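Esterase (PDB 3H2G) hydrolyses ester bonds in the rice cell wall and serves the bacterium Xanthomonas oryzae pv. oryzae as a cell wall-degrading virulence enzyme. Local coordinates at residues E73-S76 with G77-L81; R92-Q96 with A97-R101; L275-M278 with F279-T283. All coordinates share one frame; numbering follows the deposited sequence.

Along the chain the three contacts come in series. Contact 1 opens strand 79-85, an inner strand of the mixed sheet; contact 2 lies in the loop after that strand and runs into helix 96-102. Their centres are 25 Å apart and their nearest atoms about 13 Å. Contact 3, on helix 275-280, belongs to the helical region inserted between strands 198-205 and 328-332, which may correspond to the substrate recognition module of this esterase. Its centre is 19 Å from that of contact 2 but 41 Å from that of contact 1, across the centre of the chain. The order thus leads from a disulfide-tethered margin of the hydrolase core to the helical insertion.

Contact 1. Residues E73-S76 with G77-L81; sequences ERCS and GPYPL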
ATOM      1  N   GLU A  73      17.822  23.461 -10.702  1.00 14.23           N
ATOM      2  CA  GLU A  73      19.238  23.817 -10.778  1.00 17.71           C
ATOM      3  C   GLU A  73      20.112  23.105  -9.748  1.00 18.68           C
ATOM      4  O   GLU A  73      21.288  22.847  -9.998  1.00 21.44           O
ATOM      5  CB  GLU A  73      19.405  25.331 -10.626  1.00 19.46           C
ATOM      6  CG  GLU A  73      18.661  25.921  -9.443  1.00 24.09           C
ATOM      7  CD  GLU A  73      18.928  27.403  -9.265  1.00 28.05           C
ATOM      8  OE1 GLU A  73      18.875  28.144 -10.271  1.00 29.77           O
ATOM      9  OE2 GLU A  73      19.183  27.828  -8.119  1.00 31.12           O
ATOM     10  N   ARG A  74      19.542  22.796  -8.588  1.00 18.60           N
ATOM     11  CA  ARG A  74      20.286  22.112  -7.535  1.00 18.73           C
ATOM     12  C   ARG A  74      19.853  20.656  -7.517  1.00 17.60           C
ATOM     13  O   ARG A  74      20.130  19.925  -6.566  1.00 16.82           O
ATOM     14  CB  ARG A  74      19.964  22.732  -6.175  1.00 20.69           C
ATOM     15  CG  ARG A  74      20.064  24.244  -6.131  1.00 24.55           C
ATOM     16  CD  ARG A  74      19.635  24.771  -4.772  1.00 28.00           C
ATOM     17  NE  ARG A  74      19.644  26.231  -4.723  1.00 30.37           N
ATOM     18  CZ  ARG A  74      19.354  26.942  -3.639  1.00 31.45           C
ATOM     19  NH1 ARG A  74      19.032  26.331  -2.507  1.00 32.08           N
ATOM     20  NH2 ARG A  74      19.385  28.267  -3.687  1.00 31.67           N
ATOM     21  N   CYS A  75      19.192  20.235  -8.588  1.00 15.52           N
ATOM     22  CA  CYS A  75      18.656  18.886  -8.660  1.00 15.71           C
ATOM     23  C   CYS A  75      18.865  18.160  -9.987  1.00 16.64           C
ATOM     24  O   CYS A  75      17.922  17.606 -10.548  1.00 15.96           O
ATOM     25  CB  CYS A  75      17.165  18.971  -8.358  1.00 13.08           C
ATOM     26  SG  CYS A  75      16.269  17.399  -8.286  1.00 10.82           S
ATOM     27  N   SER A  76      20.092  18.157 -10.495  1.00 18.67           N
ATOM     28  CA  SER A  76      20.366  17.472 -11.752  1.00 19.07           C
ATOM     29  C   SER A  76      20.295  15.964 -11.520  1.00 18.07           C
ATOM     30  O   SER A  76      20.505  15.490 -10.402  1.00 18.42           O
ATOM     31  CB  SER A  76      21.753  17.853 -12.275  1.00 20.79           C
ATOM     32  OG  SER A  76      22.761  17.488 -11.347  1.00 23.04           O
ATOM     33  N   GLY A  77      19.990  15.212 -12.572  1.00 17.71           N
ATOM     34  CA  GLY A  77      19.911  13.767 -12.439  1.00 15.43           C
ATOM     35  C   GLY A  77      21.291  13.138 -12.360  1.00 14.68           C
ATOM     36  O   GLY A  77      22.279  13.851 -12.166  1.00 12.81           O
ATOM     37  N   PRO A  78      21.401  11.804 -12.502  1.00 12.50           N
ATOM     38  CA  PRO A  78      20.306  10.853 -12.730  1.00 10.65           C
ATOM     39  C   PRO A  78      19.537  10.622 -11.433  1.00  8.64           C
ATOM     40  O   PRO A  78      20.072  10.838 -10.348  1.00  7.72           O
ATOM     41  CB  PRO A  78      21.027   9.580 -13.183  1.00 11.62           C
ATOM     42  CG  PRO A  78      22.391  10.051 -13.605  1.00 15.06           C
ATOM     43  CD  PRO A  78      22.701  11.124 -12.614  1.00 13.50           C
ATOM     44  N   TYR A  79      18.295  10.160 -11.550  1.00  8.28           N
ATOM     45  CA  TYR A  79      17.459   9.924 -10.377  1.00  5.79           C
ATOM     46  C   TYR A  79      17.075   8.465 -10.207  1.00  5.22           C
ATOM     47  O   TYR A  79      16.897   7.741 -11.183  1.00  4.83           O
ATOM     48  CB  TYR A  79      16.150  10.710 -10.481  1.00  6.32           C
ATOM     49  CG  TYR A  79      16.299  12.148 -10.899  1.00  6.73           C
ATOM     50  CD1 TYR A  79      16.908  13.079 -10.062  1.00  7.00           C
ATOM     51  CD2 TYR A  79      15.822  12.581 -12.135  1.00  7.81           C
ATOM     52  CE1 TYR A  79      17.039  14.414 -10.446  1.00  7.37           C
ATOM     53  CE2 TYR A  79      15.945  13.910 -12.529  1.00  9.53           C
ATOM     54  CZ  TYR A  79      16.555  14.820 -11.680  1.00  8.58           C
ATOM     55  OH  TYR A  79      16.685  16.131 -12.075  1.00 10.42           O
ATOM     56  N   PRO A  80      16.935   8.015  -8.953  1.00  5.08           N
ATOM     57  CA  PRO A  80      16.544   6.625  -8.713  1.00  5.25           C
ATOM     58  C   PRO A  80      15.031   6.570  -8.955  1.00  6.09           C
ATOM     59  O   PRO A  80      14.353   7.598  -8.876  1.00  5.80           O
ATOM     60  CB  PRO A  80      16.900   6.420  -7.243  1.00  5.83           C
ATOM     61  CG  PRO A  80      16.639   7.778  -6.652  1.00  6.03           C
ATOM     62  CD  PRO A  80      17.254   8.702  -7.687  1.00  6.05           C
ATOM     63  N   LEU A  81      14.510   5.389  -9.267  1.00  6.85           N
ATOM     64  CA  LEU A  81      13.080   5.222  -9.509  1.00  5.51           C
ATOM     65  C   LEU A  81      12.463   4.484  -8.329  1.00  6.37           C
ATOM     66  O   LEU A  81      12.799   3.330  -8.071  1.00  8.58           O
ATOM     67  CB  LEU A  81      12.844   4.421 -10.794  1.00  6.26           C
ATOM     68  CG  LEU A  81      11.380   4.132 -11.147  1.00  8.61           C
ATOM     69  CD1 LEU A  81      10.647   5.434 -11.395  1.00 12.03           C
ATOM     70  CD2 LEU A  81      11.310   3.242 -12.385  1.00 12.38           C
TER
HETATM   71  O   HOH W   1      21.313  12.896  -9.009  1.00 25.29           O
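The phenol end of Y79 reaches back along the chain and overlaps the C75-S76 backbone. Its OH donates a hydrogen bond to C75 O at 2.5 Å, very short, so the exact length deserves caution. The acceptor lies at the ring edge, near the ring plane, and Y79 CZ stands 3.3 Å from the same C75 O. S76 O approaches more obliquely, 3.6 Å from Y79 CE1. The reach depends on the first torsion of Y79: CG lies opposite the carbonyl carbon (chi1 -46°), which turns the ring back toward C75. One ring face receives G77 CA, 3.5 Å above the plane and displaced toward the rim. The peptide joining G77 to P78 is cis, which bends the chain around the ring.

C75 adds a sulfur-aromatic contact. Its SG is 4.9 Å from the centroid of the Y79 ring, in an oblique position 64° off the normal, with CE1 the ring atom it touches. This sulfur is disulfide-bonded to C42, so the ring lies against a covalent tether. Within the bend, a water donates to both S76 O and P78 O; the latter bond is 2.8 Å from the water oxygen to P78 O, and the bridge spans the cis peptide.

Further into the fold, Y79 also packs on P70 and V119, and its backbone pairs with P165 and S167. The arrangement is a cis-proline loop pinned by an aromatic residue and a disulfide. It carries the chain from strand 60-71 past strand 119-123 into strand 79-85, the strand skip characteristic of the alpha/beta-hydrolase sheet.

Contact 2. Residues R92-Q96 with A97-R101; sequences RAQEQ and AKEIR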
ATOM      1  N   ARG A  92     -13.797   4.092  -5.046  1.00  7.06           N
ATOM      2  CA  ARG A  92     -13.447   3.568  -6.363  1.00  6.44           C
ATOM      3  C   ARG A  92     -12.799   4.546  -7.340  1.00  6.71           C
ATOM      4  O   ARG A  92     -11.800   4.216  -7.974  1.00  5.74           O
ATOM      5  CB  ARG A  92     -14.687   2.952  -7.023  1.00  8.32           C
ATOM      6  CG  ARG A  92     -14.507   2.641  -8.507  1.00 11.77           C
ATOM      7  CD  ARG A  92     -15.715   1.938  -9.102  1.00 14.92           C
ATOM      8  NE  ARG A  92     -15.719   0.509  -8.801  1.00 19.54           N
ATOM      9  CZ  ARG A  92     -16.611  -0.098  -8.024  1.00 18.62           C
ATOM     10  NH1 ARG A  92     -17.589   0.598  -7.455  1.00 18.81           N
ATOM     11  NH2 ARG A  92     -16.523  -1.406  -7.820  1.00 17.19           N
ATOM     12  N   ALA A  93     -13.356   5.747  -7.451  1.00  7.49           N
ATOM     13  CA  ALA A  93     -12.852   6.741  -8.403  1.00  8.38           C
ATOM     14  C   ALA A  93     -11.564   7.476  -8.030  1.00  9.30           C
ATOM     15  O   ALA A  93     -10.967   8.147  -8.872  1.00  8.62           O
ATOM     16  CB  ALA A  93     -13.953   7.762  -8.692  1.00  8.30           C
ATOM     17  N   GLN A  94     -11.133   7.347  -6.781  1.00  8.15           N
ATOM     18  CA  GLN A  94      -9.939   8.036  -6.302  1.00  8.43           C
ATOM     19  C   GLN A  94      -8.663   7.816  -7.113  1.00  6.94           C
ATOM     20  O   GLN A  94      -8.264   6.680  -7.375  1.00  7.22           O
ATOM     21  CB  GLN A  94      -9.670   7.650  -4.846  1.00  9.91           C
ATOM     22  CG  GLN A  94      -8.618   8.513  -4.174  1.00 13.46           C
ATOM     23  CD  GLN A  94      -9.001   9.976  -4.174  1.00 16.40           C
ATOM     24  OE1 GLN A  94     -10.113  10.336  -3.793  1.00 17.00           O
ATOM     25  NE2 GLN A  94      -8.081  10.831  -4.605  1.00 21.35           N
ATOM     26  N   GLU A  95      -8.030   8.920  -7.498  1.00  6.59           N
ATOM     27  CA  GLU A  95      -6.773   8.898  -8.249  1.00  7.44           C
ATOM     28  C   GLU A  95      -5.727   9.654  -7.422  1.00  6.77           C
ATOM     29  O   GLU A  95      -5.931  10.818  -7.074  1.00  5.72           O
ATOM     30  CB  GLU A  95      -6.940   9.599  -9.597  1.00  8.01           C
ATOM     31  CG  GLU A  95      -7.901   8.927 -10.562  1.00 10.47           C
ATOM     32  CD  GLU A  95      -8.248   9.825 -11.735  1.00 12.31           C
ATOM     33  OE1 GLU A  95      -7.327  10.446 -12.307  1.00 10.59           O
ATOM     34  OE2 GLU A  95      -9.441   9.906 -12.090  1.00 12.22           O
ATOM     35  N   GLN A  96      -4.610   9.004  -7.109  1.00  6.19           N
ATOM     36  CA  GLN A  96      -3.566   9.653  -6.317  1.00  6.18           C
ATOM     37  C   GLN A  96      -3.068  10.965  -6.920  1.00  6.59           C
ATOM     38  O   GLN A  96      -2.842  11.940  -6.202  1.00  5.59           O
ATOM     39  CB  GLN A  96      -2.362   8.732  -6.145  1.00  7.39           C
ATOM     40  CG  GLN A  96      -2.626   7.458  -5.381  1.00  8.71           C
ATOM     41  CD  GLN A  96      -1.402   6.572  -5.357  1.00  8.69           C
ATOM     42  OE1 GLN A  96      -0.490   6.772  -4.553  1.00  8.48           O
ATOM     43  NE2 GLN A  96      -1.361   5.602  -6.260  1.00  8.12           N
ATOM     44  N   ALA A  97      -2.879  10.980  -8.236  1.00  6.41           N
ATOM     45  CA  ALA A  97      -2.379  12.167  -8.922  1.00  6.91           C
ATOM     46  C   ALA A  97      -3.272  13.382  -8.705  1.00  7.71           C
ATOM     47  O   ALA A  97      -2.789  14.470  -8.392  1.00  7.04           O
ATOM     48  CB  ALA A  97      -2.229  11.885 -10.413  1.00  6.32           C
ATOM     49  N   LYS A  98      -4.576  13.198  -8.867  1.00  8.17           N
ATOM     50  CA  LYS A  98      -5.506  14.303  -8.683  1.00  8.90           C
ATOM     51  C   LYS A  98      -5.619  14.717  -7.220  1.00  9.31           C
ATOM     52  O   LYS A  98      -5.867  15.886  -6.919  1.00 10.38           O
ATOM     53  CB  LYS A  98      -6.876  13.937  -9.258  1.00  9.21           C
ATOM     54  CG  LYS A  98      -6.878  13.929 -10.783  1.00  9.07           C
ATOM     55  CD  LYS A  98      -8.266  13.737 -11.365  1.00 10.81           C
ATOM     56  CE  LYS A  98      -8.258  13.956 -12.874  1.00 10.85           C
ATOM     57  NZ  LYS A  98      -7.369  13.001 -13.589  1.00  8.09           N
ATOM     58  N   GLU A  99      -5.430  13.765  -6.310  1.00  8.41           N
ATOM     59  CA  GLU A  99      -5.496  14.059  -4.884  1.00  9.27           C
ATOM     60  C   GLU A  99      -4.327  14.970  -4.495  1.00  9.11           C
ATOM     61  O   GLU A  99      -4.502  15.933  -3.749  1.00  8.55           O
ATOM     62  CB  GLU A  99      -5.449  12.762  -4.074  1.00 10.49           C
ATOM     63  CG  GLU A  99      -5.578  12.939  -2.565  1.00 14.03           C
ATOM     64  CD  GLU A  99      -6.823  13.711  -2.159  1.00 18.49           C
ATOM     65  OE1 GLU A  99      -7.891  13.502  -2.773  1.00 19.24           O
ATOM     66  OE2 GLU A  99      -6.734  14.521  -1.213  1.00 21.23           O
ATOM     67  N   ILE A 100      -3.135  14.668  -5.005  1.00  7.96           N
ATOM     68  CA  ILE A 100      -1.965  15.489  -4.707  1.00  7.80           C
ATOM     69  C   ILE A 100      -2.194  16.884  -5.282  1.00  8.67           C
ATOM     70  O   ILE A 100      -1.859  17.894  -4.660  1.00  8.60           O
ATOM     71  CB  ILE A 100      -0.683  14.872  -5.311  1.00  8.75           C
ATOM     72  CG1 ILE A 100      -0.372  13.550  -4.601  1.00  8.84           C
ATOM     73  CG2 ILE A 100       0.487  15.843  -5.181  1.00  8.63           C
ATOM     74  CD1 ILE A 100       0.850  12.830  -5.131  1.00 12.75           C
ATOM     75  N   ARG A 101      -2.784  16.935  -6.470  1.00  8.21           N
ATOM     76  CA  ARG A 101      -3.068  18.210  -7.113  1.00 10.04           C
ATOM     77  C   ARG A 101      -4.055  18.993  -6.246  1.00  9.41           C
ATOM     78  O   ARG A 101      -3.875  20.191  -6.020  1.00  8.81           O
ATOM     79  CB  ARG A 101      -3.650  17.975  -8.511  1.00 12.94           C
ATOM     80  CG  ARG A 101      -3.589  19.196  -9.414  1.00 19.23           C
ATOM     81  CD  ARG A 101      -4.898  19.964  -9.460  1.00 22.25           C
ATOM     82  NE  ARG A 101      -5.837  19.391 -10.422  1.00 25.47           N
ATOM     83  CZ  ARG A 101      -6.636  18.358 -10.178  1.00 26.19           C
ATOM     84  NH1 ARG A 101      -6.622  17.773  -8.989  1.00 27.62           N
ATOM     85  NH2 ARG A 101      -7.450  17.908 -11.126  1.00 24.70           N
TER
HETATM   86  O   HOH W   2      -8.649  13.914  -5.298  1.00 22.22           O
HETATM   87  O   HOH W   3     -10.357  11.575 -14.110  1.00 19.44           O
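E95 and K98 meet through a salt bridge on the first turn of helix 96-102, with E95 at its N-cap position; in the alpha/beta-hydrolase fold this helix follows the inner strand 79-85. The two side chains run side by side and point the same way, and K98 NZ meets E95 OE1 at 2.9 Å on the syn side of the carboxylate, 24° out of its plane. E95 stays extended beyond CG, while K98 bends only at its last torsion (chi4 61°), which turns NZ across to the acid. K98 NZ is shared with E48 of strand 43-54, its stronger partner, so that it ties the helix start to the sheet. A water donates to E95 OE2 at 2.8 Å and accepts a weak bond from K98 NZ. The carboxylate near the helix start would probably be favoured by the helix dipole.

Backbone bonds close the turn: E99 N donates to E95 O at 3.1 Å, and I100 N to Q96 O at 3.0 Å. Just ahead, Q96 N is held by D124 OD1, and A97 CB faces V66 and L13 of the sheet.

Polar side chains also link the loop to the helix, though loosely. The Q94 amide and the E99 carboxylate cross with their planes 63° apart, joined by a weak bond from Q94 NE2 to E99 OE1 at 3.2 Å. Q94 NE2 makes another weak bond to E95 O, the acceptor that E99 N uses. A water strengthens the link, accepting from Q94 NE2 and donating to E99 OE1 at 2.7 Å.

Beside the backbone bond of the next residue, I100 CG1 lies 3.4 Å from Q96 O, the oxygen that I100 N binds.

Contact 3. Residues L275-M278 with F279-T283; sequences LTDM and FLNDT
The carboxylate of D277 and the amide of N281 meet one helical turn apart, their planes set 76° against each other. N281 ND2 points at D277 OD1 at 2.5 Å, a very short bond whose length is doubtful, and makes a weak second bond to D277 O. With CG opposite the backbone N (chi1 173°), D277 swings its acid along the helix toward N281, while OD2 on the other branch takes Q273 NE2. The ring of F279 leads away from this turn and stacks edge-to-face with F230.

The helix ends with the 6→1 bond and left-handed residue of a Schellman motif, but without its 5→2 bond. N281 N still donates to D277 O at 3.0 Å, D282 then adopts left-handed backbone angles, and T283 N returns to M278 O at 3.0 Å, in the carbonyl plane on a lone pair. A water also donates to M278 O at 2.8 Å, giving this carbonyl two donors.

T283 folds back across M278: its OG1 comes 3.0 Å from M278 CB, and its CG2 lies 3.3 Å from M278 CA. Farther out, M278 packs on A90 and on L233 of helix 231-246, and T283 O accepts from K264 NZ.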
ATOM      1  N   LEU A 275     -13.132   5.664   3.126  1.00 10.08           N
ATOM      2  CA  LEU A 275     -13.152   5.025   4.438  1.00 12.46           C
ATOM      3  C   LEU A 275     -13.362   6.075   5.523  1.00 13.44           C
ATOM      4  O   LEU A 275     -14.006   5.812   6.541  1.00 11.72           O
ATOM      5  CB  LEU A 275     -11.841   4.280   4.690  1.00 13.93           C
ATOM      6  CG  LEU A 275     -11.645   2.987   3.901  1.00 17.00           C
ATOM      7  CD1 LEU A 275     -10.249   2.443   4.149  1.00 19.14           C
ATOM      8  CD2 LEU A 275     -12.703   1.972   4.317  1.00 17.04           C
ATOM      9  N   THR A 276     -12.810   7.264   5.296  1.00 13.18           N
ATOM     10  CA  THR A 276     -12.940   8.370   6.239  1.00 15.81           C
ATOM     11  C   THR A 276     -14.414   8.707   6.429  1.00 14.64           C
ATOM     12  O   THR A 276     -14.893   8.846   7.557  1.00 14.34           O
ATOM     13  CB  THR A 276     -12.218   9.634   5.724  1.00 17.43           C
ATOM     14  OG1 THR A 276     -10.804   9.411   5.712  1.00 21.26           O
ATOM     15  CG2 THR A 276     -12.531  10.822   6.616  1.00 22.02           C
ATOM     16  N   ASP A 277     -15.123   8.841   5.313  1.00 11.84           N
ATOM     17  CA  ASP A 277     -16.543   9.156   5.332  1.00 12.15           C
ATOM     18  C   ASP A 277     -17.326   8.057   6.046  1.00 11.02           C
ATOM     19  O   ASP A 277     -18.176   8.335   6.891  1.00 10.07           O
ATOM     20  CB  ASP A 277     -17.053   9.336   3.897  1.00 15.19           C
ATOM     21  CG  ASP A 277     -18.558   9.508   3.823  1.00 19.74           C
ATOM     22  OD1 ASP A 277     -19.159   9.967   4.816  1.00 23.05           O
ATOM     23  OD2 ASP A 277     -19.143   9.198   2.763  1.00 24.52           O
ATOM     24  N   MET A 278     -17.030   6.806   5.709  1.00  8.96           N
ATOM     25  CA  MET A 278     -17.718   5.686   6.333  1.00  9.12           C
ATOM     26  C   MET A 278     -17.520   5.653   7.843  1.00  8.49           C
ATOM     27  O   MET A 278     -18.463   5.405   8.595  1.00  7.56           O
ATOM     28  CB  MET A 278     -17.239   4.362   5.738  1.00  9.12           C
ATOM     29  CG  MET A 278     -17.737   4.095   4.333  1.00 12.87           C
ATOM     30  SD  MET A 278     -17.254   2.447   3.794  1.00 18.06           S
ATOM     31  CE  MET A 278     -16.210   2.841   2.385  1.00 12.22           C
ATOM     32  N   PHE A 279     -16.293   5.897   8.289  1.00  8.35           N
ATOM     33  CA  PHE A 279     -16.012   5.867   9.716  1.00  9.00           C
ATOM     34  C   PHE A 279     -16.620   7.036  10.487  1.00  9.29           C
ATOM     35  O   PHE A 279     -17.123   6.862  11.596  1.00  9.58           O
ATOM     36  CB  PHE A 279     -14.506   5.836   9.970  1.00  9.08           C
ATOM     37  CG  PHE A 279     -14.151   5.673  11.419  1.00  9.78           C
ATOM     38  CD1 PHE A 279     -14.486   4.508  12.097  1.00 11.06           C
ATOM     39  CD2 PHE A 279     -13.525   6.700  12.117  1.00 11.47           C
ATOM     40  CE1 PHE A 279     -14.206   4.364  13.454  1.00 10.94           C
ATOM     41  CE2 PHE A 279     -13.242   6.567  13.477  1.00 13.11           C
ATOM     42  CZ  PHE A 279     -13.584   5.397  14.144  1.00 11.66           C
ATOM     43  N   LEU A 280     -16.565   8.230   9.910  1.00  9.58           N
ATOM     44  CA  LEU A 280     -17.111   9.403  10.586  1.00  8.65           C
ATOM     45  C   LEU A 280     -18.638   9.389  10.642  1.00 10.16           C
ATOM     46  O   LEU A 280     -19.232   9.867  11.613  1.00  9.64           O
ATOM     47  CB  LEU A 280     -16.641  10.686   9.890  1.00 10.54           C
ATOM     48  CG  LEU A 280     -17.177  12.016  10.441  1.00 12.68           C
ATOM     49  CD1 LEU A 280     -16.738  12.187  11.887  1.00 15.00           C
ATOM     50  CD2 LEU A 280     -16.663  13.178   9.592  1.00 13.06           C
ATOM     51  N   ASN A 281     -19.275   8.836   9.616  1.00  9.94           N
ATOM     52  CA  ASN A 281     -20.731   8.817   9.576  1.00 11.25           C
ATOM     53  C   ASN A 281     -21.404   7.489   9.909  1.00 11.55           C
ATOM     54  O   ASN A 281     -22.576   7.281   9.594  1.00 12.09           O
ATOM     55  CB  ASN A 281     -21.201   9.344   8.222  1.00 14.42           C
ATOM     56  CG  ASN A 281     -20.761  10.778   7.988  1.00 17.53           C
ATOM     57  OD1 ASN A 281     -21.084  11.674   8.772  1.00 18.96           O
ATOM     58  ND2 ASN A 281     -20.006  11.001   6.917  1.00 18.34           N
ATOM     59  N   ASP A 282     -20.660   6.603  10.561  1.00 10.37           N
ATOM     60  CA  ASP A 282     -21.175   5.303  10.982  1.00 10.75           C
ATOM     61  C   ASP A 282     -21.906   4.521   9.893  1.00 10.99           C
ATOM     62  O   ASP A 282     -22.994   3.999  10.134  1.00  9.97           O
ATOM     63  CB  ASP A 282     -22.129   5.476  12.171  1.00 10.71           C
ATOM     64  CG  ASP A 282     -21.559   6.359  13.258  1.00 11.07           C
ATOM     65  OD1 ASP A 282     -20.398   6.144  13.659  1.00 12.85           O
ATOM     66  OD2 ASP A 282     -22.282   7.269  13.718  1.00 13.23           O
ATOM     67  N   THR A 283     -21.324   4.429   8.703  1.00  9.78           N
ATOM     68  CA  THR A 283     -21.979   3.686   7.633  1.00 10.23           C
ATOM     69  C   THR A 283     -22.152   2.232   8.065  1.00 10.05           C
ATOM     70  O   THR A 283     -23.163   1.597   7.760  1.00  9.59           O
ATOM     71  CB  THR A 283     -21.171   3.749   6.330  1.00 11.28           C
ATOM     72  OG1 THR A 283     -19.881   3.159   6.534  1.00 20.71           O
ATOM     73  CG2 THR A 283     -20.997   5.192   5.901  1.00  5.86           C
TER
HETATM   74  O   HOH W   4     -18.510   2.723   9.538  1.00 13.08           O